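PDB 4JVS: effector protein B, substrate of the Dot/Icm secretion system from Legionella drancourtii, which probably acts as a GTPase-activating protein, a secreted Legionella effector whose GAP domain, the piece present here, speeds GTP hydrolysis on a partner GTPase. Local coordinates for residues A[32-35]-A[36-40]; A[170-173]-A[174-177]; A[271-274]-A[275-279]. One frame throughout, in Å; residues are numbered along the deposited sequence.

Interaction 1 (A[32-35]-A[36-40]); sequences QPFP and ELIRT
Phe34 and Ile38 make the side-chain contact at the start of helix 34-45. Ile38 reaches over one face of the Phe34 ring with its CG1 branch. CG1 of Ile38 sits 4.0 Å from the centroid of the Phe34 ring, 27° off the ring normal, a CH-pi contact. The closest side-chain atoms are Phe34 CE2 and Ile38 CG1, 3.6 Å apart, and CD1 of Ile38 lies above the rim of the same face. The Phe34 ring can be met this way because its CG is anti to the backbone N (chi1 -166°), while CG1 of Ile38 stands beside its own N.

The motif is the first turn of an alpha helix, with Pro33 at the N-cap position and Pro35 in the first turn. Proline is well suited to a first turn, where its nitrogen has no hydrogen to give and no carbonyl of the helix is waiting for one. Phe34 also meets Phe67 and Phe202 edge-to-face, so this turn is seated against helices 60-80 and 193-214 of the N-terminal GAP subdomain. Ile38 touches Leu199 and Met203 of the latter helix.

Hydrogen bonds, mostly of the backbone, make up the rest. Leu37 N donates to Pro33 O at 3.1 Å, Ile38 N to Phe34 O at 2.9 Å, and Arg39 N to Pro35 O at 3.0 Å. The next carbonyl, Glu36 O, is gripped twice. The amide Thr40 N and the hydroxyl Thr40 OG1, each 3.0 Å from Glu36 O, arrive from opposite faces of the carbonyl plane.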
ATOM      1  N   GLN A  32      -1.129  27.147  -2.731  1.00 68.58           N
ATOM      2  CA  GLN A  32       0.162  26.804  -2.170  1.00 63.99           C
ATOM      3  C   GLN A  32       0.455  25.324  -2.182  1.00 60.42           C
ATOM      4  O   GLN A  32      -0.412  24.509  -1.985  1.00 58.85           O
ATOM      5  CB  GLN A  32       0.303  27.371  -0.764  1.00 63.73           C
ATOM      6  CG  GLN A  32      -0.277  28.768  -0.619  1.00 69.78           C
ATOM      7  CD  GLN A  32       0.740  29.889  -0.635  1.00 66.17           C
ATOM      8  OE1 GLN A  32       1.802  29.788  -1.235  1.00 62.27           O
ATOM      9  NE2 GLN A  32       0.399  30.975   0.015  1.00 61.05           N
ATOM     10  N   PRO A  33       1.717  25.015  -2.393  1.00 54.02           N
ATOM     11  CA  PRO A  33       2.234  23.675  -2.527  1.00 50.09           C
ATOM     12  C   PRO A  33       2.245  22.939  -1.231  1.00 48.42           C
ATOM     13  O   PRO A  33       2.176  23.541  -0.214  1.00 45.99           O
ATOM     14  CB  PRO A  33       3.665  23.925  -2.935  1.00 48.39           C
ATOM     15  CG  PRO A  33       3.637  25.206  -3.611  1.00 49.90           C
ATOM     16  CD  PRO A  33       2.687  26.010  -2.828  1.00 55.16           C
ATOM     17  N   PHE A  34       2.325  21.625  -1.291  1.00 47.09           N
ATOM     18  CA  PHE A  34       2.352  20.791  -0.093  1.00 43.23           C
ATOM     19  C   PHE A  34       3.402  21.206   0.970  1.00 42.32           C
ATOM     20  O   PHE A  34       3.066  21.288   2.147  1.00 43.49           O
ATOM     21  CB  PHE A  34       2.494  19.312  -0.495  1.00 41.78           C
ATOM     22  CG  PHE A  34       2.197  18.341   0.614  1.00 40.39           C
ATOM     23  CD1 PHE A  34       0.893  17.941   0.882  1.00 39.43           C
ATOM     24  CD2 PHE A  34       3.222  17.820   1.381  1.00 37.66           C
ATOM     25  CE1 PHE A  34       0.623  17.041   1.899  1.00 36.72           C
ATOM     26  CE2 PHE A  34       2.958  16.927   2.399  1.00 38.41           C
ATOM     27  CZ  PHE A  34       1.653  16.532   2.657  1.00 39.95           C
ATOM     28  N   PRO A  35       4.621  21.485   0.585  1.00 40.58           N
ATOM     29  CA  PRO A  35       5.612  21.853   1.565  1.00 41.56           C
ATOM     30  C   PRO A  35       5.293  23.122   2.315  1.00 45.23           C
ATOM     31  O   PRO A  35       5.510  23.189   3.491  1.00 46.15           O
ATOM     32  CB  PRO A  35       6.831  22.073   0.713  1.00 43.60           C
ATOM     33  CG  PRO A  35       6.641  21.183  -0.401  1.00 43.40           C
ATOM     34  CD  PRO A  35       5.231  21.362  -0.734  1.00 43.27           C
ATOM     35  N   GLU A  36       4.815  24.136   1.638  1.00 46.14           N
ATOM     36  CA  GLU A  36       4.403  25.352   2.299  1.00 46.89           C
ATOM     37  C   GLU A  36       3.218  25.157   3.191  1.00 46.41           C
ATOM     38  O   GLU A  36       3.093  25.774   4.208  1.00 44.57           O
ATOM     39  CB  GLU A  36       4.139  26.434   1.290  1.00 49.06           C
ATOM     40  CG  GLU A  36       5.422  27.044   0.812  1.00 52.17           C
ATOM     41  CD  GLU A  36       6.367  27.328   1.936  1.00 53.88           C
ATOM     42  OE1 GLU A  36       7.523  26.913   1.841  1.00 52.46           O
ATOM     43  OE2 GLU A  36       5.942  27.975   2.905  1.00 55.69           O
ATOM     44  N   LEU A  37       2.316  24.320   2.760  1.00 44.06           N
ATOM     45  CA  LEU A  37       1.184  24.010   3.548  1.00 43.42           C
ATOM     46  C   LEU A  37       1.606  23.365   4.844  1.00 44.44           C
ATOM     47  O   LEU A  37       1.173  23.743   5.883  1.00 45.14           O
ATOM     48  CB  LEU A  37       0.358  23.043   2.743  1.00 43.37           C
ATOM     49  CG  LEU A  37      -1.002  22.589   3.180  1.00 43.34           C
ATOM     50  CD1 LEU A  37      -1.840  23.788   3.490  1.00 47.39           C
ATOM     51  CD2 LEU A  37      -1.622  21.813   2.064  1.00 39.54           C
ATOM     52  N   ILE A  38       2.501  22.416   4.795  1.00 41.63           N
ATOM     53  CA  ILE A  38       2.957  21.773   5.991  1.00 38.38           C
ATOM     54  C   ILE A  38       3.713  22.690   6.909  1.00 42.88           C
ATOM     55  O   ILE A  38       3.511  22.694   8.086  1.00 41.86           O
ATOM     56  CB  ILE A  38       3.848  20.621   5.612  1.00 39.08           C
ATOM     57  CG1 ILE A  38       3.045  19.577   4.865  1.00 39.46           C
ATOM     58  CG2 ILE A  38       4.490  20.018   6.831  1.00 40.92           C
ATOM     59  CD1 ILE A  38       1.634  19.434   5.318  1.00 37.59           C
ATOM     60  N   ARG A  39       4.591  23.489   6.345  1.00 45.25           N
ATOM     61  CA  ARG A  39       5.331  24.506   7.082  1.00 45.41           C
ATOM     62  C   ARG A  39       4.354  25.373   7.867  1.00 45.34           C
ATOM     63  O   ARG A  39       4.524  25.588   9.067  1.00 43.98           O
ATOM     64  CB  ARG A  39       6.130  25.382   6.118  1.00 48.16           C
ATOM     65  CG  ARG A  39       7.189  26.270   6.779  1.00 47.93           C
ATOM     66  CD  ARG A  39       7.367  27.589   6.009  1.00 52.43           C
ATOM     67  NE  ARG A  39       6.441  28.626   6.481  1.00 56.92           N
ATOM     68  CZ  ARG A  39       5.500  29.221   5.747  1.00 55.86           C
ATOM     69  NH1 ARG A  39       5.326  28.916   4.463  1.00 51.02           N
ATOM     70  NH2 ARG A  39       4.728  30.140   6.307  1.00 55.22           N
ATOM     71  N   THR A  40       3.319  25.845   7.173  1.00 46.89           N
ATOM     72  CA  THR A  40       2.243  26.617   7.785  1.00 45.79           C
ATOM     73  C   THR A  40       1.598  25.893   8.955  1.00 43.49           C
ATOM     74  O   THR A  40       1.504  26.436  10.057  1.00 44.71           O
ATOM     75  CB  THR A  40       1.141  26.962   6.771  1.00 45.18           C
ATOM     76  OG1 THR A  40       1.655  27.866   5.785  1.00 45.38           O
ATOM     77  CG2 THR A  40      -0.029  27.614   7.472  1.00 40.86           C
TER

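Interaction 2 (A[170-173]-A[174-177]); sequences IILQ and LRLI
The last two turns of helix 156-177, in the N-terminal GAP subdomain, hold this contact. Leu172 and Leu176, one turn apart, lie side by side and point the same way. CD2 of Leu172 touches CD1 of Leu176 at 3.7 Å and is as near to its CG. The two residues get there by different torsions. Leu172 sends CG opposite its backbone N (chi1 -152°), whereas CG of Leu176 is opposite the carbonyl carbon (chi1 -78°).

Gln173 runs beside Leu176 as well, with OE1 of Gln173 3.8 Å from CD1 of Leu176. Its chain is bent at chi2, and its NE2 is hydrogen-bonded to Asn169 OD1, one turn back. On another side of the helix Ile170 and Leu174 meet more loosely, CG2 of Ile170 being 4.3 Å from CD1 of Leu174. These two pack on helices 60-80, 193-214 and 34-45. NH2 of Arg175 comes obliquely to within 4.1 Å of CD2 of Leu172.

The backbone keeps the alpha-helical pattern to the end. Leu174 N, Arg175 N, Leu176 N and Ile177 N donate to the carbonyl O of Ile170, Ile171, Leu172 and Gln173.

Arg175 NH1 forms a salt bridge with an acidic side chain of another protein chain, and Leu172 and Leu176 pack on that chain too. The Arg175 side chain lies about 11 Å from the bound aluminum fluoride, too far to touch it. The chemistry is therefore two-sided: apolar branches bury one flank in the helical bundle, while a leucine pair and one charge meet the partner protein.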
ATOM      1  N   ILE A 170       1.189  12.318   7.189  1.00 31.59           N
ATOM      2  CA  ILE A 170       0.557  13.580   7.556  1.00 33.11           C
ATOM      3  C   ILE A 170      -0.941  13.501   7.247  1.00 35.89           C
ATOM      4  O   ILE A 170      -1.790  13.829   8.073  1.00 36.50           O
ATOM      5  CB  ILE A 170       1.166  14.768   6.779  1.00 35.55           C
ATOM      6  CG1 ILE A 170       2.641  14.957   7.138  1.00 39.19           C
ATOM      7  CG2 ILE A 170       0.381  16.049   7.036  1.00 34.00           C
ATOM      8  CD1 ILE A 170       3.308  16.087   6.374  1.00 37.58           C
ATOM      9  N   ILE A 171      -1.250  13.042   6.044  1.00 36.21           N
ATOM     10  CA  ILE A 171      -2.622  12.870   5.606  1.00 34.64           C
ATOM     11  C   ILE A 171      -3.324  11.817   6.447  1.00 35.23           C
ATOM     12  O   ILE A 171      -4.486  11.984   6.793  1.00 37.14           O
ATOM     13  CB  ILE A 171      -2.662  12.472   4.118  1.00 34.49           C
ATOM     14  CG1 ILE A 171      -2.019  13.584   3.274  1.00 33.71           C
ATOM     15  CG2 ILE A 171      -4.083  12.150   3.692  1.00 31.41           C
ATOM     16  CD1 ILE A 171      -2.159  13.422   1.790  1.00 34.92           C
ATOM     17  N   LEU A 172      -2.603  10.750   6.792  1.00 35.72           N
ATOM     18  CA  LEU A 172      -3.120   9.673   7.641  1.00 36.61           C
ATOM     19  C   LEU A 172      -3.536  10.198   9.011  1.00 41.23           C
ATOM     20  O   LEU A 172      -4.666   9.976   9.467  1.00 42.75           O
ATOM     21  CB  LEU A 172      -2.051   8.595   7.838  1.00 35.40           C
ATOM     22  CG  LEU A 172      -2.433   7.130   8.106  1.00 37.19           C
ATOM     23  CD1 LEU A 172      -1.292   6.384   8.766  1.00 35.03           C
ATOM     24  CD2 LEU A 172      -3.691   6.965   8.923  1.00 40.93           C
ATOM     25  N   GLN A 173      -2.609  10.876   9.679  1.00 40.47           N
ATOM     26  CA  GLN A 173      -2.877  11.363  11.024  1.00 41.86           C
ATOM     27  C   GLN A 173      -4.037  12.356  11.030  1.00 43.77           C
ATOM     28  O   GLN A 173      -4.852  12.343  11.953  1.00 44.89           O
ATOM     29  CB  GLN A 173      -1.617  11.959  11.655  1.00 40.42           C
ATOM     30  CG  GLN A 173      -0.460  10.975  11.750  1.00 41.67           C
ATOM     31  CD  GLN A 173      -0.794   9.728  12.553  1.00 40.85           C
ATOM     32  OE1 GLN A 173      -1.643   9.758  13.445  1.00 45.32           O
ATOM     33  NE2 GLN A 173      -0.123   8.624  12.237  1.00 36.33           N
ATOM     34  N   LEU A 174      -4.125  13.193   9.995  1.00 41.15           N
ATOM     35  CA  LEU A 174      -5.237  14.139   9.876  1.00 42.19           C
ATOM     36  C   LEU A 174      -6.586  13.435   9.688  1.00 42.98           C
ATOM     37  O   LEU A 174      -7.576  13.816  10.307  1.00 41.71           O
ATOM     38  CB  LEU A 174      -4.999  15.140   8.740  1.00 40.39           C
ATOM     39  CG  LEU A 174      -3.809  16.094   8.895  1.00 39.38           C
ATOM     40  CD1 LEU A 174      -3.764  17.093   7.739  1.00 36.98           C
ATOM     41  CD2 LEU A 174      -3.827  16.806  10.242  1.00 37.61           C
ATOM     42  N   ARG A 175      -6.614  12.412   8.834  1.00 44.58           N
ATOM     43  CA  ARG A 175      -7.824  11.625   8.594  1.00 43.31           C
ATOM     44  C   ARG A 175      -8.234  10.897   9.870  1.00 45.65           C
ATOM     45  O   ARG A 175      -9.426  10.750  10.153  1.00 46.71           O
ATOM     46  CB  ARG A 175      -7.600  10.622   7.450  1.00 43.60           C
ATOM     47  CG  ARG A 175      -8.819  10.373   6.559  1.00 49.36           C
ATOM     48  CD  ARG A 175      -9.191   8.876   6.447  1.00 57.03           C
ATOM     49  NE  ARG A 175      -8.064   8.033   6.037  1.00 60.10           N
ATOM     50  CZ  ARG A 175      -7.671   6.928   6.676  1.00 63.10           C
ATOM     51  NH1 ARG A 175      -8.314   6.511   7.767  1.00 53.41           N
ATOM     52  NH2 ARG A 175      -6.627   6.233   6.223  1.00 58.81           N
ATOM     53  N   LEU A 176      -7.239  10.443  10.636  1.00 45.06           N
ATOM     54  CA  LEU A 176      -7.486   9.806  11.932  1.00 46.88           C
ATOM     55  C   LEU A 176      -8.115  10.775  12.940  1.00 45.66           C
ATOM     56  O   LEU A 176      -9.132  10.471  13.554  1.00 48.36           O
ATOM     57  CB  LEU A 176      -6.195   9.200  12.505  1.00 45.97           C
ATOM     58  CG  LEU A 176      -5.743   7.859  11.913  1.00 42.52           C
ATOM     59  CD1 LEU A 176      -4.423   7.410  12.487  1.00 40.93           C
ATOM     60  CD2 LEU A 176      -6.789   6.795  12.146  1.00 43.48           C
ATOM     61  N   ILE A 177      -7.497  11.916  13.091  1.00 44.69           N
ATOM     62  CA  ILE A 177      -7.951  12.940  13.984  1.00 46.66           C
ATOM     63  C   ILE A 177      -9.289  13.427  13.565  1.00 47.39           C
ATOM     64  O   ILE A 177     -10.106  13.711  14.373  1.00 50.47           O
ATOM     65  CB  ILE A 177      -6.973  14.092  14.028  1.00 49.33           C
ATOM     66  CG1 ILE A 177      -5.929  13.813  15.091  1.00 50.35           C
ATOM     67  CG2 ILE A 177      -7.696  15.357  14.360  1.00 48.29           C
ATOM     68  CD1 ILE A 177      -4.597  14.431  14.816  1.00 46.19           C
TER

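Interaction 3 (A[271-274]-A[275-279])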
ATOM      1  N   SER A 271       0.138 -10.254 -33.686  1.00 46.56           N
ATOM      2  CA  SER A 271       0.539 -11.264 -32.728  1.00 47.34           C
ATOM      3  C   SER A 271       0.598 -10.829 -31.293  1.00 48.01           C
ATOM      4  O   SER A 271       0.121 -11.508 -30.425  1.00 50.34           O
ATOM      5  CB  SER A 271       1.873 -11.841 -33.127  1.00 45.22           C
ATOM      6  OG  SER A 271       2.878 -11.370 -32.284  1.00 48.21           O
ATOM      7  N   LEU A 272       1.186  -9.677 -31.060  1.00 46.26           N
ATOM      8  CA  LEU A 272       1.210  -9.025 -29.749  1.00 47.05           C
ATOM      9  C   LEU A 272      -0.192  -8.626 -29.295  1.00 45.80           C
ATOM     10  O   LEU A 272      -0.542  -8.801 -28.137  1.00 47.53           O
ATOM     11  CB  LEU A 272       2.118  -7.796 -29.745  1.00 44.63           C
ATOM     12  CG  LEU A 272       3.622  -8.037 -29.791  1.00 46.00           C
ATOM     13  CD1 LEU A 272       4.353  -6.701 -29.793  1.00 43.15           C
ATOM     14  CD2 LEU A 272       4.068  -8.905 -28.623  1.00 45.22           C
ATOM     15  N   TRP A 273      -0.987  -8.102 -30.219  1.00 44.52           N
ATOM     16  CA  TRP A 273      -2.356  -7.707 -29.920  1.00 45.30           C
ATOM     17  C   TRP A 273      -3.228  -8.876 -29.473  1.00 48.15           C
ATOM     18  O   TRP A 273      -4.099  -8.723 -28.615  1.00 49.08           O
ATOM     19  CB  TRP A 273      -2.999  -7.048 -31.134  1.00 46.72           C
ATOM     20  CG  TRP A 273      -4.473  -6.958 -30.999  1.00 46.10           C
ATOM     21  CD1 TRP A 273      -5.404  -7.654 -31.706  1.00 48.49           C
ATOM     22  CD2 TRP A 273      -5.191  -6.141 -30.068  1.00 47.01           C
ATOM     23  NE1 TRP A 273      -6.669  -7.306 -31.287  1.00 50.62           N
ATOM     24  CE2 TRP A 273      -6.565  -6.387 -30.284  1.00 47.81           C
ATOM     25  CE3 TRP A 273      -4.811  -5.224 -29.087  1.00 46.32           C
ATOM     26  CZ2 TRP A 273      -7.554  -5.743 -29.545  1.00 48.27           C
ATOM     27  CZ3 TRP A 273      -5.793  -4.586 -28.360  1.00 46.12           C
ATOM     28  CH2 TRP A 273      -7.151  -4.850 -28.592  1.00 49.45           C
ATOM     29  N   GLN A 274      -2.951 -10.049 -29.994  1.00 51.14           N
ATOM     30  CA  GLN A 274      -3.675 -11.231 -29.621  1.00 49.25           C
ATOM     31  C   GLN A 274      -3.492 -11.543 -28.180  1.00 49.21           C
ATOM     32  O   GLN A 274      -4.411 -11.885 -27.496  1.00 47.49           O
ATOM     33  CB  GLN A 274      -3.084 -12.380 -30.378  1.00 51.73           C
ATOM     34  CG  GLN A 274      -4.066 -13.137 -31.226  1.00 57.34           C
ATOM     35  CD  GLN A 274      -3.367 -14.127 -32.091  1.00 61.01           C
ATOM     36  OE1 GLN A 274      -2.213 -14.432 -31.872  1.00 58.60           O
ATOM     37  NE2 GLN A 274      -4.058 -14.632 -33.082  1.00 60.94           N
ATOM     38  N   GLU A 275      -2.266 -11.454 -27.723  1.00 48.63           N
ATOM     39  CA  GLU A 275      -1.980 -11.659 -26.338  1.00 48.44           C
ATOM     40  C   GLU A 275      -2.573 -10.598 -25.489  1.00 48.94           C
ATOM     41  O   GLU A 275      -3.007 -10.863 -24.404  1.00 49.29           O
ATOM     42  CB  GLU A 275      -0.504 -11.732 -26.118  1.00 50.53           C
ATOM     43  CG  GLU A 275       0.174 -12.603 -27.132  1.00 52.59           C
ATOM     44  CD  GLU A 275       0.722 -13.846 -26.529  1.00 57.44           C
ATOM     45  OE1 GLU A 275       1.656 -13.760 -25.744  1.00 54.47           O
ATOM     46  OE2 GLU A 275       0.218 -14.920 -26.850  1.00 57.66           O
ATOM     47  N   VAL A 276      -2.534  -9.375 -25.969  1.00 47.37           N
ATOM     48  CA  VAL A 276      -3.110  -8.267 -25.264  1.00 46.01           C
ATOM     49  C   VAL A 276      -4.589  -8.391 -25.140  1.00 46.90           C
ATOM     50  O   VAL A 276      -5.122  -8.100 -24.116  1.00 45.85           O
ATOM     51  CB  VAL A 276      -2.787  -6.947 -25.932  1.00 44.68           C
ATOM     52  CG1 VAL A 276      -3.560  -5.830 -25.280  1.00 44.03           C
ATOM     53  CG2 VAL A 276      -1.322  -6.662 -25.816  1.00 42.76           C
ATOM     54  N   ASP A 277      -5.250  -8.826 -26.194  1.00 46.20           N
ATOM     55  CA  ASP A 277      -6.702  -8.971 -26.196  1.00 47.31           C
ATOM     56  C   ASP A 277      -7.211 -10.036 -25.221  1.00 49.48           C
ATOM     57  O   ASP A 277      -8.193  -9.816 -24.512  1.00 50.22           O
ATOM     58  CB  ASP A 277      -7.222  -9.262 -27.610  1.00 48.68           C
ATOM     59  CG  ASP A 277      -8.745  -9.192 -27.702  1.00 54.25           C
ATOM     60  OD1 ASP A 277      -9.348 -10.079 -28.358  1.00 53.45           O
ATOM     61  OD2 ASP A 277      -9.337  -8.246 -27.128  1.00 52.96           O
ATOM     62  N   ASP A 278      -6.567 -11.194 -25.174  1.00 49.17           N
ATOM     63  CA  ASP A 278      -7.101 -12.241 -24.313  1.00 52.51           C
ATOM     64  C   ASP A 278      -6.699 -12.060 -22.843  1.00 51.13           C
ATOM     65  O   ASP A 278      -7.224 -12.739 -21.950  1.00 51.86           O
ATOM     66  CB  ASP A 278      -6.819 -13.653 -24.865  1.00 57.33           C
ATOM     67  CG  ASP A 278      -5.350 -13.991 -24.904  1.00 57.64           C
ATOM     68  OD1 ASP A 278      -4.650 -13.792 -23.885  1.00 60.58           O
ATOM     69  OD2 ASP A 278      -4.900 -14.476 -25.958  1.00 55.92           O
ATOM     70  N   SER A 279      -5.778 -11.130 -22.598  1.00 50.54           N
ATOM     71  CA  SER A 279      -5.501 -10.694 -21.234  1.00 48.03           C
ATOM     72  C   SER A 279      -6.504  -9.625 -20.809  1.00 46.43           C
ATOM     73  O   SER A 279      -6.978  -9.627 -19.677  1.00 48.39           O
ATOM     74  CB  SER A 279      -4.072 -10.180 -21.099  1.00 46.21           C
ATOM     75  OG  SER A 279      -3.282 -11.088 -20.349  1.00 47.09           O
TER
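The Trp273 indole has CB of Asp277 over one face, 4.3 Å from the centroid of its six-membered ring and 24° off the ring normal. This is a CH-pi contact, displaced toward the rim of the ring. The Asp277 carboxylate lies on the same side, out past the CZ2 rim, its plane 15° from that of the ring. Its OD2 comes 3.9 Å from CZ2 of Trp273. The side chains of Val276 and Trp273 cross at about a right angle. CG1 of Val276 comes to the indole obliquely, 4.0 Å from CZ3 of Trp273.

One torsion explains the overlap. CG of Trp273 is anti to the backbone N (chi1 165°), which brings the ring forward along the helix toward the next turn. Further partners of the indole are Leu267, Ile299 and Arg303, from helices 261-267 and 292-306.

Backbone hydrogen bonds hold the turn. The carbonyl of Gln274 takes the amide of Asp278, with Asp278 N 3.2 Å from Gln274 O. Asp277 N donates to Trp273 O at 2.7 Å, and Val276 N to Leu272 O at 3.0 Å. CG of Glu275 rests against the backbone, 3.5 Å from Ser271 O.

Leu272 and Val276 turn to the interior, where both meet Leu246 of helix 243-253. OG of Ser279 is hydrogen-bonded to Asp244 OD1. The whole is an amphipathic helix, 271-280, with its apolar flank laid on neighbouring helices of the C-terminal GAP subdomain and its acidic and amide side chains on the outer flank.

Interactions 1 and 2 belong to one helical bundle in the N-terminal GAP subdomain. They touch directly: CG1 of Ile38 lies 3.8 Å from CD1 of Ile170, and Phe34 packs on the same residue. Interaction 3 is in the C-terminal subdomain, on the opposite side of the chain's centre, with its nearest atoms about 30 Å from interaction 2. Interaction 2 is buried and mostly aliphatic, and it alone meets another protein chain. The other two are partly buried. Each pairs an aromatic face with an aliphatic carbon, but the partner is isoleucine in interaction 1 and aspartate in the more polar interaction 3.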